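Local coordinates for protein BIFUNCTIONAL PROTEIN Proline utilization A (PutA) (Corynebacterium freiburgense, PDB 5UX5) that catalyses the two-step oxidation of proline to glutamate, using an FAD-dependent proline dehydrogenase and an NAD-dependent aldehyde dehydrogenase on one chain, at residues T878-V882 with Q883-F887; V557-A560 with I561-R565; D327-F330 with L331-D335; A318-T322 with K323-D327; E785-L788 with V789-K793. All coordinates share one frame; numbering follows the deposited sequence.

Contact 1: residues T878-V882 with Q883-F887. With SO4 (sulfate ion), chain G.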
# COMPACT_ATOMS: atom_id res chain seq x y z
N THR A 878 -6.89 -2.34 2.72
CA THR A 878 -6.38 -3.59 2.17
C THR A 878 -4.86 -3.55 2.15
O THR A 878 -4.26 -2.54 2.49
CB THR A 878 -6.93 -3.85 0.77
OG1 THR A 878 -6.45 -2.81 -0.09
CG2 THR A 878 -8.41 -3.83 0.80
N GLY A 879 -4.24 -4.68 1.81
CA GLY A 879 -2.79 -4.73 1.71
C GLY A 879 -2.04 -5.01 2.98
O GLY A 879 -0.93 -4.49 3.15
N ALA A 880 -2.62 -5.80 3.89
CA ALA A 880 -2.01 -6.02 5.19
C ALA A 880 -0.68 -6.69 5.02
O ALA A 880 -0.55 -7.65 4.25
CB ALA A 880 -2.91 -6.89 6.06
N ILE A 881 0.33 -6.15 5.69
CA ILE A 881 1.68 -6.66 5.58
C ILE A 881 2.05 -7.38 6.87
O ILE A 881 1.86 -6.84 7.97
CB ILE A 881 2.66 -5.53 5.22
CG1 ILE A 881 2.49 -5.18 3.72
CG2 ILE A 881 4.06 -5.98 5.48
CD1 ILE A 881 2.87 -3.81 3.35
N VAL A 882 2.59 -8.59 6.72
CA VAL A 882 2.99 -9.46 7.81
C VAL A 882 3.68 -8.66 8.90
O VAL A 882 4.51 -7.79 8.62
CB VAL A 882 3.92 -10.58 7.32
CG1 VAL A 882 4.54 -11.28 8.50
CG2 VAL A 882 3.17 -11.55 6.45
N GLN A 883 3.27 -8.88 10.13
CA GLN A 883 3.81 -8.26 11.33
C GLN A 883 3.51 -6.77 11.44
O GLN A 883 3.33 -6.27 12.56
CB GLN A 883 5.31 -8.51 11.42
CG GLN A 883 5.83 -8.10 12.75
CD GLN A 883 7.33 -8.02 12.77
OE1 GLN A 883 7.97 -8.53 13.70
NE2 GLN A 883 7.91 -7.37 11.75
N ARG A 884 3.46 -6.04 10.32
CA ARG A 884 3.01 -4.65 10.36
C ARG A 884 1.54 -4.58 10.74
O ARG A 884 1.15 -3.81 11.62
CB ARG A 884 3.23 -3.97 9.02
CG ARG A 884 4.62 -3.50 8.71
CD ARG A 884 4.57 -2.55 7.53
NE ARG A 884 5.83 -2.46 6.81
CZ ARG A 884 5.96 -1.85 5.63
NH1 ARG A 884 4.91 -1.30 5.06
NH2 ARG A 884 7.13 -1.81 5.02
N GLN A 885 0.70 -5.31 10.00
CA GLN A 885 -0.74 -5.40 10.25
C GLN A 885 -1.08 -6.88 10.27
O GLN A 885 -1.43 -7.47 9.23
CB GLN A 885 -1.56 -4.65 9.19
CG GLN A 885 -1.18 -3.19 9.03
CD GLN A 885 -0.18 -2.99 7.90
OE1 GLN A 885 -0.09 -3.83 6.99
NE2 GLN A 885 0.59 -1.89 7.96
N PRO A 886 -0.90 -7.54 11.41
CA PRO A 886 -1.40 -8.91 11.56
C PRO A 886 -2.88 -8.95 11.21
O PRO A 886 -3.65 -8.06 11.57
CB PRO A 886 -1.16 -9.20 13.03
CG PRO A 886 -0.06 -8.26 13.42
CD PRO A 886 -0.24 -7.05 12.63
N PHE A 887 -3.29 -9.99 10.49
CA PHE A 887 -4.59 -9.96 9.82
C PHE A 887 -5.54 -11.00 10.43
O PHE A 887 -5.16 -12.17 10.64
CB PHE A 887 -4.41 -10.20 8.32
CG PHE A 887 -5.65 -9.95 7.52
CD1 PHE A 887 -6.02 -8.67 7.18
CD2 PHE A 887 -6.47 -11.01 7.12
CE1 PHE A 887 -7.18 -8.43 6.44
CE2 PHE A 887 -7.62 -10.79 6.40
CZ PHE A 887 -7.97 -9.50 6.05
S SO4 G . -5.43 -8.19 2.72
O1 SO4 G . -4.90 -7.66 1.47
O2 SO4 G . -5.37 -7.09 3.68
O3 SO4 G . -4.69 -9.39 3.17
O4 SO4 G . -6.81 -8.61 2.51
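G879 and A880 bring the loop up to Q885 and F887, and their backbone N-H groups donate hydrogen bonds to a sulfate, probably from the crystallisation liquor: G879 N lies 3.1 Å from its O1 and A880 N 3.0 Å from its O2. The A880 methyl leans on the F887 ring, CB to CD1 3.8 Å, at an oblique approach, while one face of that ring carries the sulfate, with O3 above its centre. S726 gives the anion a further hydrogen bond through OG. At I881 the chain is clamped twice by one residue. I881 N donates to the side-chain OE1 of Q885 (2.7 Å, 167°), and I881 O accepts from the backbone N of Q885 at 2.8 Å, which closes an alpha-turn. The bend at chi2 of Q885 (96°) folds the amide back so that OE1 meets I881 N; its NE2 goes to N967. The I881 side chain runs beside R884, CG2 over one guanidinium face and CD1 3.7 Å from NH1, while R884 NH2 reaches the carbonyl of L312. Inside this turn R884 N makes a weak bond back to V882 O, a gamma-turn centred on Q883, and the V882 isopropyl group packs on helix 550-574. A tight loop whose N-H groups hold an anion is consistent with the aldehyde-anchor loop of P5C dehydrogenases, where such groups bind the substrate carboxylate; here the sulfate probably takes that carboxylate's place.

Contact 2: residues V557-A560 with I561-R565; sequences VSEA and IDFAR
E559 and F563 lie side by side, one turn apart on the alpha-helix 550-574, their ends pointing the same way. The touching atoms are the CG methylene of E559 and the CE2-CZ side of the phenyl ring, with CG 3.5 Å from CE2. Because CG of E559 stands anti to the backbone N (chi1 -160°) and the chain continues extended, the carboxylate also follows the ring, its plane only 20° from that of F563 and its OE2 3.8 Å from F563 CZ. Two residues earlier, on another side of the helix, V557 meets I561 through branch ends, CG1 to CD1 at 4.1 Å, the apolar counterpart. Both pairs are spaced by the i to i+4 backbone ladder: I561 N donates to V557 O at 3.0 Å, D562 N to S558 O at 2.8 Å and F563 N to E559 O at 2.8 Å. Around this core, helix 535-544 packs on V557 and I561, and helix 517-533 on I561, while helix 599-611 covers A560 and A564. F563 continues into Y567, the two rings nearly parallel. A bound sulfate lies about 4 Å from the E559 side chain. S558 and D562 turn their polar ends to other partners: S558 OG bonds D471 and R535, and D562 spans two consecutive residues of another loop, its OD1 taking the backbone N-H of A469 and its OD2 the amide ND2 of N468.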
# COMPACT_ATOMS: atom_id res chain seq x y z
N VAL A 557 3.27 -12.32 -3.38
CA VAL A 557 4.49 -13.13 -3.32
C VAL A 557 5.36 -12.65 -2.16
O VAL A 557 6.03 -13.45 -1.49
CB VAL A 557 5.22 -13.08 -4.68
CG1 VAL A 557 6.58 -13.78 -4.59
CG2 VAL A 557 4.33 -13.71 -5.75
N SER A 558 5.36 -11.35 -1.90
CA SER A 558 6.09 -10.87 -0.74
C SER A 558 5.47 -11.39 0.54
O SER A 558 6.20 -11.79 1.46
CB SER A 558 6.15 -9.35 -0.75
OG SER A 558 6.95 -8.98 -1.86
N GLU A 559 4.13 -11.39 0.62
CA GLU A 559 3.45 -11.93 1.78
C GLU A 559 3.83 -13.40 1.99
O GLU A 559 4.07 -13.83 3.13
CB GLU A 559 1.93 -11.75 1.65
CG GLU A 559 1.13 -11.82 2.97
CD GLU A 559 -0.37 -11.57 2.81
OE1 GLU A 559 -0.88 -11.74 1.70
OE2 GLU A 559 -1.06 -11.19 3.79
N ALA A 560 3.89 -14.17 0.91
CA ALA A 560 4.22 -15.58 1.06
C ALA A 560 5.65 -15.75 1.55
O ALA A 560 5.94 -16.66 2.34
CB ALA A 560 4.01 -16.32 -0.26
N ILE A 561 6.57 -14.91 1.09
CA ILE A 561 7.92 -14.97 1.62
C ILE A 561 7.96 -14.53 3.09
O ILE A 561 8.60 -15.17 3.94
CB ILE A 561 8.87 -14.17 0.71
CG1 ILE A 561 8.88 -14.85 -0.67
CG2 ILE A 561 10.28 -14.16 1.27
CD1 ILE A 561 9.55 -14.10 -1.80
N ASP A 562 7.26 -13.44 3.41
CA ASP A 562 7.23 -12.96 4.78
C ASP A 562 6.67 -14.00 5.75
O ASP A 562 7.16 -14.13 6.87
CB ASP A 562 6.44 -11.65 4.89
CG ASP A 562 7.18 -10.45 4.30
OD1 ASP A 562 8.35 -10.58 3.87
OD2 ASP A 562 6.57 -9.35 4.27
N PHE A 563 5.61 -14.73 5.35
CA PHE A 563 5.08 -15.75 6.25
C PHE A 563 6.16 -16.75 6.65
O PHE A 563 6.25 -17.15 7.81
CB PHE A 563 3.87 -16.47 5.65
CG PHE A 563 2.59 -15.69 5.73
CD1 PHE A 563 2.23 -15.01 6.89
CD2 PHE A 563 1.73 -15.62 4.62
CE1 PHE A 563 1.01 -14.27 6.94
CE2 PHE A 563 0.53 -14.88 4.66
CZ PHE A 563 0.17 -14.20 5.81
N ALA A 564 6.98 -17.19 5.69
CA ALA A 564 8.02 -18.16 6.01
C ALA A 564 9.01 -17.60 7.02
O ALA A 564 9.36 -18.28 7.99
CB ALA A 564 8.74 -18.61 4.74
N ARG A 565 9.47 -16.37 6.83
CA ARG A 565 10.45 -15.79 7.74
C ARG A 565 9.83 -15.45 9.09
O ARG A 565 10.41 -15.75 10.14
CB ARG A 565 11.09 -14.55 7.12
CG ARG A 565 11.97 -14.88 5.94
CD ARG A 565 13.09 -13.85 5.75
NE ARG A 565 13.26 -13.60 4.32
CZ ARG A 565 13.94 -14.38 3.49
NH1 ARG A 565 13.97 -14.07 2.20
NH2 ARG A 565 14.59 -15.46 3.96

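Contact 3: residues D327-F330 with L331-D335; sequences DANF and LRMMD
N329 holds R332 from the preceding turn by a single oxygen, gripped side-on by two nitrogens. R332 NH2 comes to 2.6 Å from OD1 of N329 and R332 NE to 3.0 Å from the same atom, which lies at the guanidinium edge, in its plane. With the amide and guanidinium planes 77° apart, the nitrogens cannot both lie in the carbonyl plane: NE does, while NH2 stands above it. A bend at chi3 of R332 (55°) swings the guanidinium back to the asparagine. Both groups are further fixed, as N329 ND2 bonds the carbonyl of A266 and R332 NH2 that of A455. F330 and L331 contribute mainly through the backbone. The F330 carbonyl receives M334 N at 3.2 Å, and its ring heads off the helix to a cation-pi contact with K299. L331 N donates to D327 O at 3.2 Å, and L331 CG lies 3.4 Å from that same D327 O. Helix 323-337, part of the TIM-barrel proline dehydrogenase fold, is thereby packed on several sides: helix 438-450 meets A328 and L331, helix 271-287 meets N329 and M333, and helix 354-367 meets L331 and M334.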
# COMPACT_ATOMS: atom_id res chain seq x y z
N ASP A 327 23.29 19.69 -3.83
CA ASP A 327 23.99 20.87 -4.28
C ASP A 327 25.15 20.50 -5.20
O ASP A 327 25.40 21.19 -6.20
CB ASP A 327 24.51 21.65 -3.07
CG ASP A 327 23.41 22.40 -2.36
OD1 ASP A 327 22.37 22.71 -2.99
OD2 ASP A 327 23.62 22.75 -1.19
N ALA A 328 25.82 19.39 -4.91
CA ALA A 328 26.95 18.93 -5.71
C ALA A 328 26.51 18.50 -7.10
O ALA A 328 27.12 18.89 -8.11
CB ALA A 328 27.67 17.78 -5.01
N ASN A 329 25.47 17.66 -7.17
CA ASN A 329 25.00 17.18 -8.45
C ASN A 329 24.40 18.31 -9.28
O ASN A 329 24.47 18.28 -10.51
CB ASN A 329 23.97 16.06 -8.23
CG ASN A 329 23.68 15.28 -9.51
OD1 ASN A 329 24.58 14.98 -10.28
ND2 ASN A 329 22.41 14.93 -9.71
N PHE A 330 23.77 19.29 -8.63
CA PHE A 330 23.29 20.46 -9.34
C PHE A 330 24.45 21.14 -10.06
O PHE A 330 24.33 21.52 -11.23
CB PHE A 330 22.60 21.40 -8.36
CG PHE A 330 21.65 22.38 -8.99
CD1 PHE A 330 20.35 22.02 -9.29
CD2 PHE A 330 22.06 23.69 -9.26
CE1 PHE A 330 19.48 22.96 -9.85
CE2 PHE A 330 21.20 24.61 -9.82
CZ PHE A 330 19.91 24.25 -10.10
N LEU A 331 25.60 21.26 -9.39
CA LEU A 331 26.77 21.84 -10.05
C LEU A 331 27.34 20.90 -11.10
O LEU A 331 27.83 21.37 -12.13
CB LEU A 331 27.83 22.19 -9.02
CG LEU A 331 27.48 23.26 -7.97
CD1 LEU A 331 28.48 23.19 -6.86
CD2 LEU A 331 27.59 24.61 -8.58
N ARG A 332 27.30 19.58 -10.87
CA ARG A 332 27.83 18.67 -11.89
C ARG A 332 27.00 18.72 -13.17
O ARG A 332 27.55 18.75 -14.27
CB ARG A 332 27.89 17.23 -11.37
CG ARG A 332 28.39 16.24 -12.43
CD ARG A 332 28.58 14.82 -11.89
NE ARG A 332 27.36 14.32 -11.25
CZ ARG A 332 27.17 13.10 -10.76
NH1 ARG A 332 28.13 12.19 -10.82
NH2 ARG A 332 26.02 12.78 -10.20
N MET A 333 25.67 18.74 -13.04
CA MET A 333 24.86 18.75 -14.24
C MET A 333 25.00 20.06 -15.00
O MET A 333 25.06 20.07 -16.24
CB MET A 333 23.40 18.46 -13.90
CG MET A 333 23.21 17.10 -13.28
SD MET A 333 21.54 16.45 -13.45
CE MET A 333 20.62 17.71 -12.63
N MET A 334 25.06 21.17 -14.28
CA MET A 334 25.33 22.47 -14.89
C MET A 334 26.65 22.45 -15.64
O MET A 334 26.73 22.81 -16.83
CB MET A 334 25.34 23.50 -13.77
CG MET A 334 25.52 24.90 -14.13
SD MET A 334 25.56 25.70 -12.52
CE MET A 334 27.10 25.07 -11.95
N ASP A 335 27.70 21.99 -14.96
CA ASP A 335 29.04 21.90 -15.52
C ASP A 335 29.05 21.15 -16.85
O ASP A 335 29.71 21.57 -17.81
CB ASP A 335 29.90 21.16 -14.50
CG ASP A 335 31.37 21.45 -14.63
OD1 ASP A 335 31.91 21.41 -15.76
OD2 ASP A 335 31.97 21.70 -13.56

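Contact 4: residues A318-T322 with K323-D327; sequences APYAT and KEEVD. With FAD (flavin-adenine dinucleotide), chain E.
E325 OE1 is gripped from the loop by two groups of T322, its hydroxyl OG1 at 2.8 Å and its backbone N at 3.0 Å. Both come to the side of the oxygen away from OE2; the hydroxyl meets the anti lone pair of OE1, while the N-H approaches 24° out of the carboxylate plane. In return T322 OG1 accepts from E325 N at 3.2 Å. The hydroxyl can do both because chi1 of 75° places OG1 between the backbone N and the carbonyl carbon, facing the first turn of the helix. A carboxylate held over this N terminus would probably also be steadied by the helix dipole. Y320 meets the glutamate's stem: E325 CB sits over the ring face, 3.8 Å from its centroid, as a CH-pi contact, with ring and carboxylate planes 52° apart. The phenol is tied down by a bond from its OH to the A455 carbonyl. On the side facing the cofactor, V326 CG2 lies 3.2 Å from N3A of FAD and K323 CB 3.4 Å from its C5A, so the adenine rests against the start of the helix. K323 stretches past the ribose toward the diphosphate, where NZ makes a weak bond to O2A and a salt bridge to D327. T322 and E325 thus form a capping box at the N terminus of helix 323-337, built into the FAD pocket of the proline dehydrogenase barrel.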
# COMPACT_ATOMS: atom_id res chain seq x y z
N ALA A 318 14.64 7.48 -3.63
CA ALA A 318 15.26 7.81 -4.91
C ALA A 318 16.23 9.00 -4.83
O ALA A 318 17.23 9.00 -5.58
CB ALA A 318 14.15 8.05 -5.95
N PRO A 319 15.99 10.04 -4.04
CA PRO A 319 16.93 11.16 -3.97
C PRO A 319 18.14 10.83 -3.10
O PRO A 319 18.20 9.82 -2.41
CB PRO A 319 16.12 12.30 -3.35
CG PRO A 319 14.73 11.88 -3.40
CD PRO A 319 14.74 10.39 -3.33
N TYR A 320 19.12 11.71 -3.18
CA TYR A 320 20.31 11.59 -2.37
C TYR A 320 19.94 11.63 -0.91
O TYR A 320 18.91 12.19 -0.54
CB TYR A 320 21.27 12.74 -2.67
CG TYR A 320 22.01 12.69 -3.98
CD1 TYR A 320 23.07 11.82 -4.15
CD2 TYR A 320 21.68 13.54 -5.03
CE1 TYR A 320 23.78 11.79 -5.35
CE2 TYR A 320 22.38 13.51 -6.24
CZ TYR A 320 23.43 12.63 -6.38
OH TYR A 320 24.14 12.58 -7.54
N ALA A 321 20.84 11.11 -0.06
CA ALA A 321 20.61 11.08 1.38
C ALA A 321 20.82 12.44 2.04
O ALA A 321 20.20 12.71 3.07
CB ALA A 321 21.50 10.04 2.04
N THR A 322 21.68 13.29 1.49
CA THR A 322 22.02 14.59 2.07
C THR A 322 21.82 15.70 1.05
O THR A 322 22.00 15.49 -0.15
CB THR A 322 23.47 14.64 2.50
OG1 THR A 322 24.28 14.76 1.33
CG2 THR A 322 23.85 13.37 3.17
N LYS A 323 21.50 16.91 1.53
CA LYS A 323 21.41 18.08 0.65
C LYS A 323 22.77 18.47 0.05
O LYS A 323 22.83 19.08 -1.03
CB LYS A 323 20.80 19.25 1.42
CG LYS A 323 21.33 20.66 1.08
CD LYS A 323 20.18 21.62 0.78
CE LYS A 323 20.59 23.07 0.86
NZ LYS A 323 21.43 23.52 -0.30
N GLU A 324 23.88 18.16 0.72
CA GLU A 324 25.18 18.42 0.12
C GLU A 324 25.34 17.68 -1.21
O GLU A 324 25.93 18.21 -2.17
CB GLU A 324 26.30 18.05 1.09
CG GLU A 324 26.43 18.99 2.30
CD GLU A 324 25.34 18.78 3.38
OE1 GLU A 324 24.77 17.67 3.49
OE2 GLU A 324 25.06 19.75 4.12
N GLU A 325 24.84 16.44 -1.28
CA GLU A 325 24.95 15.71 -2.53
C GLU A 325 24.11 16.38 -3.62
O GLU A 325 24.50 16.42 -4.79
CB GLU A 325 24.54 14.26 -2.30
CG GLU A 325 25.45 13.55 -1.32
CD GLU A 325 24.89 12.24 -0.86
OE1 GLU A 325 24.12 12.23 0.13
OE2 GLU A 325 25.20 11.22 -1.50
N VAL A 326 22.98 16.94 -3.23
CA VAL A 326 22.10 17.61 -4.17
C VAL A 326 22.76 18.85 -4.72
O VAL A 326 22.77 19.09 -5.94
CB VAL A 326 20.77 17.95 -3.47
CG1 VAL A 326 19.89 18.67 -4.44
CG2 VAL A 326 20.14 16.68 -2.94
N ASP A 327 23.29 19.69 -3.83
CA ASP A 327 23.99 20.87 -4.28
C ASP A 327 25.15 20.50 -5.20
O ASP A 327 25.40 21.19 -6.20
CB ASP A 327 24.51 21.65 -3.07
CG ASP A 327 23.41 22.40 -2.36
OD1 ASP A 327 22.37 22.71 -2.99
OD2 ASP A 327 23.62 22.75 -1.19
PA FAD E . 18.08 25.32 -1.75
O1A FAD E . 17.90 25.64 -0.22
O2A FAD E . 19.41 25.45 -2.34
O5B FAD E . 17.75 23.95 -2.22
C5B FAD E . 16.76 23.20 -1.55
C4B FAD E . 16.68 21.83 -2.19
O4B FAD E . 17.69 20.99 -1.70
C3B FAD E . 15.40 21.11 -1.91
O3B FAD E . 14.32 21.48 -2.70
C2B FAD E . 15.78 19.69 -2.10
O2B FAD E . 15.60 19.29 -3.41
C1B FAD E . 17.21 19.67 -1.64
N9A FAD E . 17.36 19.16 -0.29
C8A FAD E . 17.18 19.87 0.89
N7A FAD E . 17.38 19.05 1.95
C5A FAD E . 17.73 17.77 1.53
C6A FAD E . 18.06 16.56 2.18
N6A FAD E . 18.08 16.41 3.62
N1A FAD E . 18.35 15.49 1.43
C2A FAD E . 18.32 15.56 0.06
N3A FAD E . 18.01 16.72 -0.60
C4A FAD E . 17.71 17.82 0.09
N1 FAD E . 10.67 21.00 -8.42
C2 FAD E . 10.36 19.75 -9.06
O2 FAD E . 10.55 18.59 -8.35
N3 FAD E . 9.81 19.74 -10.35
C4 FAD E . 9.60 20.93 -11.05
O4 FAD E . 9.07 20.89 -12.33
C4X FAD E . 10.07 22.22 -10.47
N5 FAD E . 10.05 23.42 -11.19
C5X FAD E . 10.54 24.60 -10.62
C6 FAD E . 10.52 25.81 -11.34
C7 FAD E . 11.01 26.97 -10.75
C7M FAD E . 10.99 28.28 -11.48
C8 FAD E . 11.53 26.95 -9.48
C8M FAD E . 12.06 28.20 -8.85
C9 FAD E . 11.56 25.76 -8.77
C9A FAD E . 11.07 24.60 -9.34
N10 FAD E . 11.13 23.39 -8.58
C10 FAD E . 10.63 22.19 -9.13
C1' FAD E . 11.64 23.42 -7.20
C2' FAD E . 13.08 23.00 -7.00
O2' FAD E . 13.18 21.65 -7.26
C3' FAD E . 13.46 23.36 -5.54
O3' FAD E . 12.67 22.61 -4.70
C4' FAD E . 13.33 24.82 -5.10
O4' FAD E . 13.43 25.72 -6.15
C5' FAD E . 14.26 25.20 -3.93
O5' FAD E . 15.61 24.79 -4.05
P FAD E . 16.86 25.81 -4.21
O1P FAD E . 17.89 25.53 -5.37
O2P FAD E . 16.06 27.17 -4.21
O3P FAD E . 17.39 26.18 -2.73

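Contact 5: residues E785-L788 with V789-K793; sequences ESWL and VKPEK
W787 receives K790 and P791 on one face of its indole, each over a different ring, and these two CH-pi contacts join the segments at this corner of the chain. K790 CG stands 3.7 Å from the centroid of the five-membered ring, 21° off its normal. P791 CD sits almost straight above the six-membered ring, 3.5 Å from its centroid and only 5° from the normal. With CG anti to the carbonyl carbon (chi1 -75°) and the CB bond directed toward 789-793, the indole turns one face to K790 and P791. Simple van der Waals packing adds to this: P791 CG lies 3.9 Å from W787 CH2, and K790 CB rests 3.6 Å from W787 CG. Backbone polarity enters through V789, whose carbonyl oxygen lies obliquely near W787 CE3. The main chain itself is organised by pairing with strand 804-807, where L788 and V789 both face I805 and form a classic beta bulge. This lets the two side chains share helix 740-750, I745 touching both, while W787 contacts L781 and V824. No hydrogen bond crosses between 785-788 and 789-793. K790 touches the indole through CB, CG and CD rather than its ammonium group, and the proline through its ring carbons: the contact rests on dispersion, with P791 CD, next to the ring nitrogen, probably the more polarised C-H.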
# COMPACT_ATOMS: atom_id res chain seq x y z
N GLU A 785 -32.37 3.56 -3.76
CA GLU A 785 -30.98 3.58 -4.20
C GLU A 785 -30.90 3.96 -5.69
O GLU A 785 -31.89 3.89 -6.42
CB GLU A 785 -30.34 2.22 -3.95
CG GLU A 785 -30.41 1.80 -2.45
CD GLU A 785 -29.74 0.46 -2.14
OE1 GLU A 785 -29.57 -0.35 -3.08
OE2 GLU A 785 -29.38 0.23 -0.95
N SER A 786 -29.72 4.39 -6.11
CA SER A 786 -29.47 4.69 -7.51
C SER A 786 -28.03 4.32 -7.83
O SER A 786 -27.18 4.26 -6.95
CB SER A 786 -29.76 6.16 -7.83
OG SER A 786 -29.26 6.98 -6.79
N TRP A 787 -27.76 4.04 -9.12
CA TRP A 787 -26.40 3.83 -9.58
C TRP A 787 -25.77 5.18 -9.90
O TRP A 787 -26.24 5.88 -10.81
CB TRP A 787 -26.34 2.95 -10.83
CG TRP A 787 -26.56 1.49 -10.65
CD1 TRP A 787 -27.54 0.74 -11.21
CD2 TRP A 787 -25.77 0.58 -9.86
NE1 TRP A 787 -27.43 -0.58 -10.82
CE2 TRP A 787 -26.35 -0.71 -9.99
CE3 TRP A 787 -24.64 0.73 -9.05
CZ2 TRP A 787 -25.84 -1.83 -9.35
CZ3 TRP A 787 -24.13 -0.39 -8.41
CH2 TRP A 787 -24.73 -1.65 -8.56
N LEU A 788 -24.72 5.56 -9.16
CA LEU A 788 -23.86 6.66 -9.58
C LEU A 788 -22.96 6.23 -10.73
O LEU A 788 -22.63 7.03 -11.61
CB LEU A 788 -23.00 7.17 -8.42
CG LEU A 788 -23.72 7.83 -7.26
CD1 LEU A 788 -22.70 8.29 -6.25
CD2 LEU A 788 -24.57 8.98 -7.78
N VAL A 789 -22.51 4.99 -10.70
CA VAL A 789 -21.83 4.34 -11.81
C VAL A 789 -22.40 2.92 -11.84
O VAL A 789 -22.37 2.23 -10.82
CB VAL A 789 -20.29 4.31 -11.62
CG1 VAL A 789 -19.63 3.54 -12.74
CG2 VAL A 789 -19.71 5.72 -11.50
N LYS A 790 -22.97 2.49 -13.02
CA LYS A 790 -23.63 1.18 -13.09
C LYS A 790 -22.69 0.16 -13.72
O LYS A 790 -22.14 0.41 -14.80
CB LYS A 790 -24.93 1.26 -13.90
CG LYS A 790 -25.73 -0.07 -14.01
CD LYS A 790 -26.98 0.06 -14.89
CE LYS A 790 -27.36 -1.27 -15.58
NZ LYS A 790 -28.47 -2.08 -14.95
N PRO A 791 -22.48 -1.00 -13.10
CA PRO A 791 -21.55 -1.98 -13.66
C PRO A 791 -22.02 -2.43 -15.02
O PRO A 791 -23.21 -2.47 -15.28
CB PRO A 791 -21.60 -3.13 -12.66
CG PRO A 791 -22.33 -2.59 -11.46
CD PRO A 791 -23.22 -1.52 -11.93
N GLU A 792 -21.08 -2.74 -15.90
CA GLU A 792 -21.41 -3.27 -17.21
C GLU A 792 -20.72 -4.60 -17.44
O GLU A 792 -19.59 -4.81 -17.00
CB GLU A 792 -21.04 -2.28 -18.32
CG GLU A 792 -22.07 -1.17 -18.51
CD GLU A 792 -21.43 0.22 -18.56
OE1 GLU A 792 -22.09 1.19 -18.10
OE2 GLU A 792 -20.28 0.35 -19.04
N LYS A 793 -21.43 -5.52 -18.09
CA LYS A 793 -20.83 -6.79 -18.49
C LYS A 793 -20.03 -6.55 -19.77
O LYS A 793 -20.57 -6.01 -20.74
CB LYS A 793 -21.89 -7.87 -18.67
CG LYS A 793 -21.30 -9.29 -18.73
CD LYS A 793 -21.85 -10.15 -19.85
CE LYS A 793 -23.07 -10.89 -19.45
NZ LYS A 793 -23.33 -11.98 -20.43

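In the fold
From the N terminus, contact 4 comes first, starting helix 323-337 from the preceding loop beside FAD. Contact 3 continues along the same helix, sharing D327, and Y320 OH of contact 4 packs against N329 and R332. Both belong to the proline dehydrogenase barrel. Contacts 2, 5 and 1 follow in series in the aldehyde dehydrogenase part, with none nested or crossed. Contact 5 turns the chain at the strand 786-787 corner, and contact 1 folds the loop between strands 870-873 and 890-891. Contacts 1 and 2 meet directly, V882 CG2 lying 3.5 Å from F563 CE1, which ties that loop to helix 550-574. Contact 5 stands apart, its centre about 32 Å from that of contact 1.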